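Local coordinates for sulfur oxidation protein soxB (Thermus thermophilus, PDB 2WDD), which probably hydrolyses the sulfur-sulfur bond of a cysteine S-thiosulfonate in the Sox sulfur oxidation pathway, using a two-manganese centre, at residues L32-L37 with A109-Q114. Sequence-based numbering, arbitrary orientation.
With MN (manganese (II) ion), chain G.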
loop_
_atom_site.group_PDB
_atom_site.type_symbol
_atom_site.label_atom_id
_atom_site.label_comp_id
_atom_site.label_asym_id
_atom_site.label_seq_id
_atom_site.Cartn_x
_atom_site.Cartn_y
_atom_site.Cartn_z
ATOM N N LEU A 32 3.658 1.882 -18.507
ATOM C CA LEU A 32 2.893 2.850 -17.723
ATOM C C LEU A 32 2.417 2.023 -16.538
ATOM O O LEU A 32 1.574 1.133 -16.682
ATOM C CB LEU A 32 1.726 3.419 -18.525
ATOM C CG LEU A 32 2.214 4.115 -19.813
ATOM C CD1 LEU A 32 1.044 4.576 -20.691
ATOM C CD2 LEU A 32 3.156 5.286 -19.483
ATOM N N TYR A 33 3.053 2.253 -15.396
ATOM C CA TYR A 33 2.873 1.421 -14.222
ATOM C C TYR A 33 2.302 2.147 -13.012
ATOM O O TYR A 33 2.757 3.226 -12.646
ATOM C CB TYR A 33 4.257 0.858 -13.870
ATOM C CG TYR A 33 4.385 0.204 -12.520
ATOM C CD1 TYR A 33 3.563 -0.859 -12.162
ATOM C CD2 TYR A 33 5.405 0.581 -11.634
ATOM C CE1 TYR A 33 3.695 -1.481 -10.925
ATOM C CE2 TYR A 33 5.547 -0.040 -10.399
ATOM C CZ TYR A 33 4.693 -1.077 -10.059
ATOM O OH TYR A 33 4.816 -1.684 -8.828
ATOM N N PHE A 34 1.314 1.530 -12.380
ATOM C CA PHE A 34 0.785 2.043 -11.120
ATOM C C PHE A 34 0.497 0.816 -10.269
ATOM O O PHE A 34 0.376 -0.292 -10.791
ATOM C CB PHE A 34 -0.468 2.899 -11.312
ATOM C CG PHE A 34 -1.649 2.137 -11.839
ATOM C CD1 PHE A 34 -2.621 1.640 -10.977
ATOM C CD2 PHE A 34 -1.780 1.901 -13.200
ATOM C CE1 PHE A 34 -3.716 0.930 -11.473
ATOM C CE2 PHE A 34 -2.860 1.173 -13.698
ATOM C CZ PHE A 34 -3.841 0.708 -12.830
ATOM N N SER A 35 0.430 0.993 -8.959
ATOM C CA SER A 35 0.192 -0.143 -8.085
ATOM C C SER A 35 -0.473 0.351 -6.817
ATOM O O SER A 35 -0.440 1.549 -6.493
ATOM C CB SER A 35 1.520 -0.824 -7.730
ATOM O OG SER A 35 1.329 -2.057 -7.051
ATOM N N ASP A 36 -1.078 -0.578 -6.100
ATOM C CA ASP A 36 -1.643 -0.259 -4.802
ATOM C C ASP A 36 -2.657 0.880 -4.783
ATOM O O ASP A 36 -2.726 1.661 -3.824
ATOM C CB ASP A 36 -0.512 -0.027 -3.795
ATOM C CG ASP A 36 0.328 -1.285 -3.581
ATOM O OD1 ASP A 36 -0.042 -2.133 -2.750
ATOM O OD2 ASP A 36 1.293 -1.487 -4.341
ATOM N N LEU A 37 -3.490 0.929 -5.819
ATOM C CA LEU A 37 -4.558 1.928 -5.893
ATOM C C LEU A 37 -5.526 1.785 -4.714
ATOM O O LEU A 37 -6.116 2.770 -4.278
ATOM C CB LEU A 37 -5.323 1.756 -7.204
ATOM C CG LEU A 37 -6.468 2.721 -7.513
ATOM C CD1 LEU A 37 -6.001 4.160 -7.585
ATOM C CD2 LEU A 37 -7.139 2.329 -8.810
ATOM N N ALA A 109 -7.015 9.722 -17.449
ATOM C CA ALA A 109 -6.648 10.811 -18.354
ATOM C C ALA A 109 -5.139 10.818 -18.600
ATOM O O ALA A 109 -4.678 10.958 -19.739
ATOM C CB ALA A 109 -7.099 12.155 -17.781
ATOM N N LEU A 110 -4.372 10.647 -17.526
ATOM C CA LEU A 110 -2.919 10.627 -17.625
ATOM C C LEU A 110 -2.404 9.416 -18.405
ATOM O O LEU A 110 -1.555 9.545 -19.285
ATOM C CB LEU A 110 -2.291 10.675 -16.229
ATOM C CG LEU A 110 -0.759 10.711 -16.194
ATOM C CD1 LEU A 110 -0.227 11.850 -17.070
ATOM C CD2 LEU A 110 -0.290 10.864 -14.756
ATOM N N ILE A 111 -2.910 8.228 -18.085
ATOM C CA ILE A 111 -2.486 7.026 -18.792
ATOM C C ILE A 111 -2.772 7.184 -20.283
ATOM O O ILE A 111 -1.937 6.853 -21.122
ATOM C CB ILE A 111 -3.194 5.769 -18.228
ATOM C CG1 ILE A 111 -2.684 5.463 -16.816
ATOM C CG2 ILE A 111 -3.008 4.562 -19.157
ATOM C CD1 ILE A 111 -3.512 4.431 -16.068
ATOM N N ARG A 112 -3.962 7.674 -20.608
ATOM C CA ARG A 112 -4.339 7.842 -22.011
ATOM C C ARG A 112 -3.453 8.865 -22.706
ATOM O O ARG A 112 -3.044 8.671 -23.849
ATOM C CB ARG A 112 -5.811 8.236 -22.124
ATOM C CG ARG A 112 -6.741 7.070 -21.900
ATOM C CD ARG A 112 -8.182 7.494 -21.944
ATOM N NE ARG A 112 -9.063 6.364 -21.684
ATOM C CZ ARG A 112 -10.350 6.475 -21.377
ATOM N NH1 ARG A 112 -10.908 7.674 -21.297
ATOM N NH2 ARG A 112 -11.072 5.390 -21.151
ATOM N N ASP A 113 -3.161 9.954 -22.009
ATOM C CA ASP A 113 -2.306 11.001 -22.563
ATOM C C ASP A 113 -0.957 10.400 -22.942
ATOM O O ASP A 113 -0.487 10.537 -24.072
ATOM C CB ASP A 113 -2.113 12.115 -21.532
ATOM C CG ASP A 113 -1.146 13.188 -22.001
ATOM O OD1 ASP A 113 -1.570 14.058 -22.788
ATOM O OD2 ASP A 113 0.011 13.204 -21.530
ATOM N N GLN A 114 -0.355 9.689 -21.997
ATOM C CA GLN A 114 0.954 9.104 -22.225
ATOM C C GLN A 114 0.966 8.015 -23.280
ATOM O O GLN A 114 1.878 7.951 -24.111
ATOM C CB GLN A 114 1.545 8.614 -20.902
ATOM C CG GLN A 114 1.726 9.748 -19.909
ATOM C CD GLN A 114 2.807 10.717 -20.346
ATOM O OE1 GLN A 114 3.955 10.322 -20.528
ATOM N NE2 GLN A 114 2.457 11.997 -20.472
HETATM MN MN MN G . -1.005 -2.156 -0.885
HETATM O O HOH W 1 0.330 -3.454 0.043
#
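L32 and F34 of strand 32-34 face I111 and Q114 of helix 109-114, which runs nearly antiparallel to the strand at 161°; the axes of these two short segments come within 10.0 Å. No hydrogen bond joins the two; the contact is van der Waals packing, mostly apolar, between buried residues. L32 reaches the helix with both methyls. Its CD1 lies 3.8 Å from I111 O, and its CD2 packs 4.0 Å from Q114 CB. The side chains of L32 and Q114 cross at about a right angle. I111 has CG1 anti to its carbonyl carbon (chi1 -69°), and the extended branch carries CD1 to the F34 ring. There I111 CD1 meets F34 CE2 obliquely at 4.1 Å. Q114 bends at chi2, and its amide bonds to R314, Y21 O and D113 OD2. Past the strand end, D36 OD1 binds manganese at 2.1 Å with H38, D132 and H288, consistent with the metallophosphoesterase-type fold of the 5'-nucleotidase family. D36 OD2 accepts a bond from S35 OG. Strand 29-34 lies between strands 124-129 and 311-320 in a mixed sheet, and helix 104-120 packs on it; I111 touches L312 of strand 311-320 and also V155 of helix 146-155.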